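Local coordinates for protein staphylococcal enterotoxin-like toxin (Staphylococcus aureus, PDB 4DXF) that probably binds sialylated host glycans as a superantigen-like protein built from an OB-fold domain and a beta-grasp domain, at residues Lys17-Arg20 with Ala21-Lys25; Arg146-Leu149 with Ile150-Asn154; Lys180-Glu184 with Asn185-Asp189. All coordinates share one frame; numbering follows the deposited sequence.

Contact 1: Lys17-Arg20 with Ala21-Lys25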
loop_
_atom_site.group_PDB
_atom_site.type_symbol
_atom_site.label_atom_id
_atom_site.label_comp_id
_atom_site.label_asym_id
_atom_site.label_seq_id
_atom_site.Cartn_x
_atom_site.Cartn_y
_atom_site.Cartn_z
ATOM N N LYS A 17 6.267 -13.725 -11.835
ATOM C CA LYS A 17 7.607 -13.289 -11.429
ATOM C C LYS A 17 7.623 -11.806 -11.072
ATOM O O LYS A 17 8.194 -11.397 -10.027
ATOM C CB LYS A 17 8.622 -13.604 -12.565
ATOM C CG LYS A 17 9.925 -12.807 -12.633
ATOM C CD LYS A 17 10.917 -13.381 -13.701
ATOM C CE LYS A 17 10.338 -13.290 -15.117
ATOM N NZ LYS A 17 10.345 -11.886 -15.647
ATOM N N ASP A 18 7.015 -11.015 -11.932
ATOM C CA ASP A 18 7.030 -9.557 -11.753
ATOM C C ASP A 18 6.248 -9.134 -10.507
ATOM O O ASP A 18 6.780 -8.290 -9.703
ATOM C CB ASP A 18 6.490 -8.862 -12.982
ATOM C CG ASP A 18 7.455 -8.946 -14.152
ATOM O OD1 ASP A 18 8.584 -9.441 -13.973
ATOM O OD2 ASP A 18 7.079 -8.485 -15.231
ATOM N N LEU A 19 5.044 -9.705 -10.340
ATOM C CA LEU A 19 4.216 -9.396 -9.167
ATOM C C LEU A 19 4.845 -9.902 -7.898
ATOM O O LEU A 19 4.765 -9.227 -6.899
ATOM C CB LEU A 19 2.795 -9.943 -9.232
ATOM C CG LEU A 19 1.798 -9.278 -10.167
ATOM C CD1 LEU A 19 0.678 -10.207 -10.526
ATOM C CD2 LEU A 19 1.261 -7.925 -9.667
ATOM N N ARG A 20 5.442 -11.094 -7.894
ATOM C CA ARG A 20 6.049 -11.597 -6.692
ATOM C C ARG A 20 7.270 -10.723 -6.340
ATOM O O ARG A 20 7.564 -10.519 -5.153
ATOM C CB ARG A 20 6.517 -13.038 -6.868
ATOM C CG ARG A 20 6.820 -13.736 -5.589
ATOM C CD ARG A 20 7.262 -15.211 -5.833
ATOM N NE ARG A 20 7.266 -15.881 -4.529
ATOM C CZ ARG A 20 8.211 -15.678 -3.614
ATOM N NH1 ARG A 20 9.264 -14.903 -3.875
ATOM N NH2 ARG A 20 8.112 -16.262 -2.432
ATOM N N ALA A 21 7.983 -10.229 -7.353
ATOM C CA ALA A 21 9.164 -9.409 -7.127
ATOM C C ALA A 21 8.714 -8.119 -6.444
ATOM O O ALA A 21 9.334 -7.680 -5.457
ATOM C CB ALA A 21 9.903 -9.054 -8.485
ATOM N N TYR A 22 7.669 -7.524 -6.971
ATOM C CA TYR A 22 7.301 -6.147 -6.572
ATOM C C TYR A 22 6.867 -6.230 -5.123
ATOM O O TYR A 22 7.338 -5.439 -4.254
ATOM C CB TYR A 22 6.190 -5.587 -7.449
ATOM C CG TYR A 22 5.815 -4.181 -7.015
ATOM C CD1 TYR A 22 6.675 -3.120 -7.269
ATOM C CD2 TYR A 22 4.677 -3.959 -6.255
ATOM C CE1 TYR A 22 6.344 -1.817 -6.819
ATOM C CE2 TYR A 22 4.341 -2.669 -5.794
ATOM C CZ TYR A 22 5.163 -1.613 -6.086
ATOM O OH TYR A 22 4.818 -0.326 -5.606
ATOM N N TYR A 23 6.010 -7.206 -4.839
ATOM C CA TYR A 23 5.386 -7.304 -3.495
ATOM C C TYR A 23 6.236 -7.977 -2.403
ATOM O O TYR A 23 5.784 -8.157 -1.275
ATOM C CB TYR A 23 3.981 -7.850 -3.614
ATOM C CG TYR A 23 2.944 -6.870 -4.201
ATOM C CD1 TYR A 23 2.520 -5.765 -3.457
ATOM C CD2 TYR A 23 2.466 -7.003 -5.504
ATOM C CE1 TYR A 23 1.587 -4.865 -3.955
ATOM C CE2 TYR A 23 1.509 -6.151 -6.014
ATOM C CZ TYR A 23 1.098 -5.004 -5.231
ATOM O OH TYR A 23 0.181 -4.139 -5.692
ATOM N N THR A 24 7.489 -8.281 -2.728
ATOM C CA THR A 24 8.455 -8.717 -1.732
ATOM C C THR A 24 9.554 -7.665 -1.504
ATOM O O THR A 24 10.503 -7.902 -0.769
ATOM C CB THR A 24 9.072 -10.135 -2.094
ATOM O OG1 THR A 24 9.572 -10.112 -3.434
ATOM C CG2 THR A 24 7.983 -11.158 -1.957
ATOM N N LYS A 25 9.432 -6.543 -2.210
ATOM C CA LYS A 25 10.297 -5.370 -2.008
ATOM C C LYS A 25 10.227 -4.898 -0.558
ATOM O O LYS A 25 9.217 -5.111 0.132
ATOM C CB LYS A 25 9.896 -4.236 -2.946
ATOM C CG LYS A 25 10.509 -4.424 -4.302
ATOM C CD LYS A 25 9.765 -3.633 -5.307
ATOM C CE LYS A 25 10.334 -2.296 -5.578
ATOM N NZ LYS A 25 11.794 -2.064 -5.937
#
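Leu19 and Tyr23 lie side by side at the C-terminal end of the short helix 17-22, about one turn apart and pointing the same way. CD2 of Leu19 comes within 4.1 Å of CE2 of Tyr23, while the carbonyl O of Leu19 sits at the edge of the tyrosine ring, near its plane, and also accepts the Tyr23 backbone N at 3.1 Å with an N-H...O angle of 165°. Each side chain has CG anti to its own carbonyl carbon (chi1 -73° in both), which accounts for their common direction. The tight part continues into Tyr22: its CD2 stands 3.6 Å above the plane of the Tyr23 ring, over the centre, and Tyr23 CD2 lies in the plane of the Tyr22 ring at its edge. Both residues are buried.

Where the helix ends, Thr24 takes over from the main-chain pattern. With OG1 set between its backbone N and carbonyl carbon (chi1 52°), the hydroxyl donates to Arg20 O at 2.7 Å, within the type I turn from Tyr22 to Lys25. The extended Arg20 chain passes Thr24 loosely, NH1 to CG2 4.4 Å, while packing on Ile150 and Tyr156. The exposed side belongs to Lys17 and Asp18, where NZ and OD1 are 3.4 Å apart in a salt bridge whose hydrogen bond is weak.

Tyr23 packs against Arg146 and Ile150 of helix 138-153 and its OH bonds to Asp142; Tyr22 OH bonds to Glu83, beyond strand 76-80, so the short helix is wedged between the long helix and neighbouring loops.

Contact 2: Arg146-Leu149 with Ile150-Asn154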
loop_
_atom_site.group_PDB
_atom_site.type_symbol
_atom_site.label_atom_id
_atom_site.label_comp_id
_atom_site.label_asym_id
_atom_site.label_seq_id
_atom_site.Cartn_x
_atom_site.Cartn_y
_atom_site.Cartn_z
ATOM N N ARG A 146 -0.456 -8.086 0.450
ATOM C CA ARG A 146 0.108 -9.049 -0.573
ATOM C C ARG A 146 1.389 -9.711 -0.090
ATOM O O ARG A 146 1.568 -10.916 -0.261
ATOM C CB ARG A 146 0.326 -8.351 -1.914
ATOM C CG ARG A 146 -0.987 -7.917 -2.485
ATOM C CD ARG A 146 -0.844 -7.701 -4.036
ATOM N NE ARG A 146 -1.758 -6.668 -4.487
ATOM C CZ ARG A 146 -2.147 -6.462 -5.739
ATOM N NH1 ARG A 146 -1.770 -7.320 -6.725
ATOM N NH2 ARG A 146 -2.892 -5.403 -5.971
ATOM N N LYS A 147 2.317 -8.948 0.534
ATOM C CA LYS A 147 3.500 -9.502 1.065
ATOM C C LYS A 147 3.185 -10.630 2.004
ATOM O O LYS A 147 3.819 -11.700 1.878
ATOM C CB LYS A 147 4.351 -8.437 1.802
ATOM C CG LYS A 147 5.649 -9.001 2.319
ATOM C CD LYS A 147 6.552 -7.918 2.969
ATOM C CE LYS A 147 7.451 -7.281 1.901
ATOM N NZ LYS A 147 8.334 -6.231 2.483
ATOM N N GLN A 148 2.293 -10.410 2.956
ATOM C CA GLN A 148 1.870 -11.463 3.881
ATOM C C GLN A 148 1.343 -12.707 3.139
ATOM O O GLN A 148 1.635 -13.875 3.528
ATOM C CB GLN A 148 0.801 -10.948 4.798
ATOM C CG GLN A 148 0.328 -12.024 5.807
ATOM C CD GLN A 148 -0.957 -11.609 6.516
ATOM O OE1 GLN A 148 -1.142 -10.435 6.838
ATOM N NE2 GLN A 148 -1.854 -12.575 6.769
ATOM N N LEU A 149 0.607 -12.475 2.073
ATOM C CA LEU A 149 -0.024 -13.617 1.359
ATOM C C LEU A 149 0.987 -14.393 0.586
ATOM O O LEU A 149 0.824 -15.652 0.429
ATOM C CB LEU A 149 -1.150 -13.101 0.417
ATOM C CG LEU A 149 -2.424 -12.547 1.079
ATOM C CD1 LEU A 149 -3.271 -11.875 0.045
ATOM C CD2 LEU A 149 -3.242 -13.592 1.874
ATOM N N ILE A 150 1.984 -13.688 0.036
ATOM C CA ILE A 150 3.152 -14.320 -0.555
ATOM C C ILE A 150 3.874 -15.190 0.463
ATOM O O ILE A 150 4.144 -16.381 0.197
ATOM C CB ILE A 150 4.117 -13.296 -1.221
ATOM C CG1 ILE A 150 3.363 -12.570 -2.346
ATOM C CG2 ILE A 150 5.473 -13.959 -1.621
ATOM C CD1 ILE A 150 4.144 -11.361 -2.964
ATOM N N GLU A 151 4.177 -14.621 1.623
ATOM C CA GLU A 151 4.988 -15.285 2.626
ATOM C C GLU A 151 4.265 -16.451 3.285
ATOM O O GLU A 151 4.920 -17.487 3.567
ATOM C CB GLU A 151 5.431 -14.252 3.693
ATOM C CG GLU A 151 6.598 -13.332 3.237
ATOM C CD GLU A 151 6.907 -12.188 4.266
ATOM O OE1 GLU A 151 6.280 -12.133 5.353
ATOM O OE2 GLU A 151 7.764 -11.343 3.972
ATOM N N LYS A 152 2.955 -16.309 3.548
ATOM C CA LYS A 152 2.236 -17.278 4.368
ATOM C C LYS A 152 1.323 -18.193 3.545
ATOM O O LYS A 152 0.985 -19.270 4.018
ATOM C CB LYS A 152 1.460 -16.612 5.481
ATOM C CG LYS A 152 2.366 -15.743 6.417
ATOM C CD LYS A 152 1.543 -15.101 7.580
ATOM C CE LYS A 152 0.908 -16.142 8.515
ATOM N NZ LYS A 152 -0.259 -15.597 9.341
ATOM N N ASN A 153 0.976 -17.801 2.312
ATOM C CA ASN A 153 -0.153 -18.464 1.574
ATOM C C ASN A 153 0.219 -18.789 0.165
ATOM O O ASN A 153 -0.629 -19.180 -0.668
ATOM C CB ASN A 153 -1.431 -17.607 1.591
ATOM C CG ASN A 153 -1.850 -17.249 2.969
ATOM O OD1 ASN A 153 -1.525 -16.176 3.479
ATOM N ND2 ASN A 153 -2.523 -18.166 3.624
ATOM N N ASN A 154 1.477 -18.561 -0.112
ATOM C CA ASN A 154 2.085 -18.815 -1.406
ATOM C C ASN A 154 1.476 -18.064 -2.581
ATOM O O ASN A 154 1.509 -18.518 -3.747
ATOM C CB ASN A 154 2.218 -20.343 -1.697
ATOM C CG ASN A 154 3.286 -20.629 -2.737
ATOM O OD1 ASN A 154 4.315 -19.912 -2.817
ATOM N ND2 ASN A 154 3.053 -21.667 -3.565
HETATM O O HOH W 1 -1.734 -15.142 5.872
#
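Ile150 packs its CG1 against the carbonyl of Arg146, 3.2 Å from O, and the same oxygen accepts the Ile150 backbone N at 2.8 Å. That bond is nearly straight at the hydrogen (N-H...O 168°) and lies close to the C=O axis. The next i to i+4 bonds, Glu151 N to Lys147 O and Lys152 N to Gln148 O, bend progressively. The bond from Asn153 N to Leu149 O is weak, with an angle of 129°, and Asn154 then leaves helical phi/psi with a positive phi.

Among the side chains, contact is largely through aliphatic carbon. Lys147, with CG anti to its backbone N (chi1 -177°), runs alongside Glu151, whose CG is anti to the carbonyl carbon; OE2 of Glu151 lies 3.6 Å from Lys147 CG. The charged atoms are not in contact, NZ to OE2 5.4 Å, and Lys147 NZ bonds to Lys25 O. Gln148 CG meets Lys152 CD at 3.8 Å as the two chains cross.

Water supplies the polar link. One molecule accepts from Gln148 NE2 and donates to Asn153 OD1 at 2.6 Å, bridging two amides five residues apart. Leu149 CD2 lies beside that same OD1 at 3.5 Å.

Ser127 also takes Gln148 NE2, and Asp125 takes Asn153 ND2, tying this flank to strand 122-131. Leu149 meets Ile113 of strand 107-116 and Ile164 of strand 162-168, placing the helix across the beta-grasp sheet.

Contact 3: Lys180-Glu184 with Asn185-Asp189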
loop_
_atom_site.group_PDB
_atom_site.type_symbol
_atom_site.label_atom_id
_atom_site.label_comp_id
_atom_site.label_asym_id
_atom_site.label_seq_id
_atom_site.Cartn_x
_atom_site.Cartn_y
_atom_site.Cartn_z
ATOM N N LYS A 180 -3.004 -7.910 -11.050
ATOM C CA LYS A 180 -2.309 -6.731 -11.582
ATOM C C LYS A 180 -1.729 -5.941 -10.399
ATOM O O LYS A 180 -2.211 -6.125 -9.308
ATOM C CB LYS A 180 -3.255 -5.832 -12.418
ATOM C CG LYS A 180 -4.554 -5.351 -11.762
ATOM C CD LYS A 180 -5.299 -4.429 -12.790
ATOM C CE LYS A 180 -6.556 -3.847 -12.160
ATOM N NZ LYS A 180 -7.294 -2.878 -13.089
ATOM N N LYS A 181 -0.662 -5.188 -10.616
ATOM C CA LYS A 181 -0.169 -4.284 -9.505
ATOM C C LYS A 181 -1.288 -3.254 -9.171
ATOM O O LYS A 181 -2.157 -2.899 -10.041
ATOM C CB LYS A 181 1.138 -3.631 -9.934
ATOM C CG LYS A 181 1.695 -2.594 -9.008
ATOM C CD LYS A 181 2.477 -1.588 -9.806
ATOM C CE LYS A 181 3.910 -1.602 -9.492
ATOM N NZ LYS A 181 4.524 -0.293 -9.933
ATOM N N LEU A 182 -1.363 -2.757 -7.906
ATOM C CA LEU A 182 -2.384 -1.772 -7.584
ATOM C C LEU A 182 -2.123 -0.595 -8.526
ATOM O O LEU A 182 -0.970 -0.257 -8.767
ATOM C CB LEU A 182 -2.222 -1.246 -6.134
ATOM C CG LEU A 182 -3.121 -0.098 -5.680
ATOM C CD1 LEU A 182 -4.519 -0.623 -5.756
ATOM C CD2 LEU A 182 -2.749 0.158 -4.227
ATOM N N GLN A 183 -3.199 -0.028 -9.060
ATOM C CA GLN A 183 -3.090 1.140 -9.986
ATOM C C GLN A 183 -2.422 2.308 -9.233
ATOM O O GLN A 183 -2.809 2.582 -8.107
ATOM C CB GLN A 183 -4.485 1.533 -10.425
ATOM C CG GLN A 183 -5.177 0.441 -11.270
ATOM C CD GLN A 183 -5.588 0.920 -12.686
ATOM O OE1 GLN A 183 -5.875 2.110 -12.911
ATOM N NE2 GLN A 183 -5.618 -0.023 -13.644
ATOM N N GLU A 184 -1.459 2.975 -9.863
ATOM C CA GLU A 184 -0.732 4.065 -9.187
ATOM C C GLU A 184 -1.595 5.193 -8.625
ATOM O O GLU A 184 -1.313 5.656 -7.487
ATOM C CB GLU A 184 0.341 4.622 -10.083
ATOM C CG GLU A 184 1.549 3.727 -10.169
ATOM C CD GLU A 184 2.765 4.493 -10.522
ATOM O OE1 GLU A 184 2.631 5.733 -10.823
ATOM O OE2 GLU A 184 3.845 3.869 -10.501
ATOM N N ASN A 185 -2.620 5.668 -9.365
ATOM C CA ASN A 185 -3.573 6.682 -8.746
ATOM C C ASN A 185 -4.214 6.250 -7.403
ATOM O O ASN A 185 -4.404 7.058 -6.494
ATOM C CB ASN A 185 -4.660 7.133 -9.734
ATOM C CG ASN A 185 -5.588 5.992 -10.101
ATOM O OD1 ASN A 185 -5.138 4.945 -10.580
ATOM N ND2 ASN A 185 -6.862 6.153 -9.816
ATOM N N ARG A 186 -4.528 4.960 -7.242
ATOM C CA ARG A 186 -5.161 4.501 -6.006
ATOM C C ARG A 186 -4.156 4.407 -4.790
ATOM O O ARG A 186 -4.607 4.251 -3.620
ATOM C CB ARG A 186 -5.757 3.122 -6.251
ATOM C CG ARG A 186 -6.804 3.069 -7.439
ATOM C CD ARG A 186 -7.232 1.571 -7.478
ATOM N NE ARG A 186 -8.105 1.317 -6.362
ATOM C CZ ARG A 186 -8.448 0.093 -5.995
ATOM N NH1 ARG A 186 -7.941 -0.910 -6.712
ATOM N NH2 ARG A 186 -9.288 -0.090 -4.976
ATOM N N MET A 187 -2.873 4.441 -5.088
ATOM C CA MET A 187 -1.753 4.432 -4.080
ATOM C C MET A 187 -1.864 5.701 -3.226
ATOM O O MET A 187 -1.503 5.712 -2.036
ATOM C CB MET A 187 -0.344 4.340 -4.709
ATOM C CG MET A 187 -0.009 2.871 -5.145
ATOM S SD MET A 187 1.447 2.718 -5.895
ATOM C CE MET A 187 1.427 0.903 -6.324
ATOM N N ALA A 188 -2.462 6.729 -3.800
ATOM C CA ALA A 188 -2.626 7.960 -3.031
ATOM C C ALA A 188 -3.896 7.994 -2.272
ATOM O O ALA A 188 -4.061 8.883 -1.433
ATOM C CB ALA A 188 -2.516 9.204 -3.967
ATOM N N ASP A 189 -4.801 7.038 -2.471
ATOM C CA ASP A 189 -6.089 7.061 -1.781
ATOM C C ASP A 189 -5.932 6.721 -0.313
ATOM O O ASP A 189 -5.066 5.877 0.012
ATOM C CB ASP A 189 -7.112 6.114 -2.418
ATOM C CG ASP A 189 -7.781 6.723 -3.700
ATOM O OD1 ASP A 189 -8.047 7.944 -3.716
ATOM O OD2 ASP A 189 -8.059 5.970 -4.662
#
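The short, weakly bonded helix 184-187 follows directly on the loop after strand 173-177 in the beta-grasp domain, and Leu182 joins the two by packing on both Arg186 and Met187. Its CB points toward the helix. The CD1 branch lies 3.6 Å from Arg186 NH1, the two side chains crossing at about a right angle, whereas CD2 meets Met187 CG at 4.0 Å as those chains slide past each other in opposite directions. In Leu182, chi1 of 174° carries CG to the helix, and chi2 of 62° sets CD1 toward Arg186 and CD2 toward Met187. The extended Met187 chain brings CE to 3.6 Å from Leu182 O.

The backbone bonds are i to i+3. Arg186 N to Gln183 O is weak at 3.1 Å; Met187 N to Glu184 O has the donor well above the carbonyl plane, 63° out of it. Beside them, Asn185 OD1 approaches Gln183 CB at 3.5 Å.

Phe176 contacts both Leu182 and Arg186, and the guanidinium finds a polar partner for NH2, Thr175 O, on strand 173-177. With one bond across the junction weak and the other out of plane, the geometry is consistent with side-chain packing contributing to its stability.

How the contacts relate
Along the chain the contacts come in series: helix 17-22, then the end of helix 138-153, then the loop and short helix 184-187. Contact 1 belongs to the OB-fold part of the sequence, contacts 2 and 3 to the beta-grasp part, yet all three touch. Centres of contacts 1 and 2 are about 11 Å apart, those of 1 and 3 about 15 Å, and those of 2 and 3 about 19 Å. Tyr23 is the common element: its OH lies 3.0 Å from Leu182 N and 3.3 Å from Arg146 CZ. Arg146 NH1 in turn reaches Lys180 O. The N-terminal helix is thus built against two beta-grasp elements, so that contact 1 ties the two domains together.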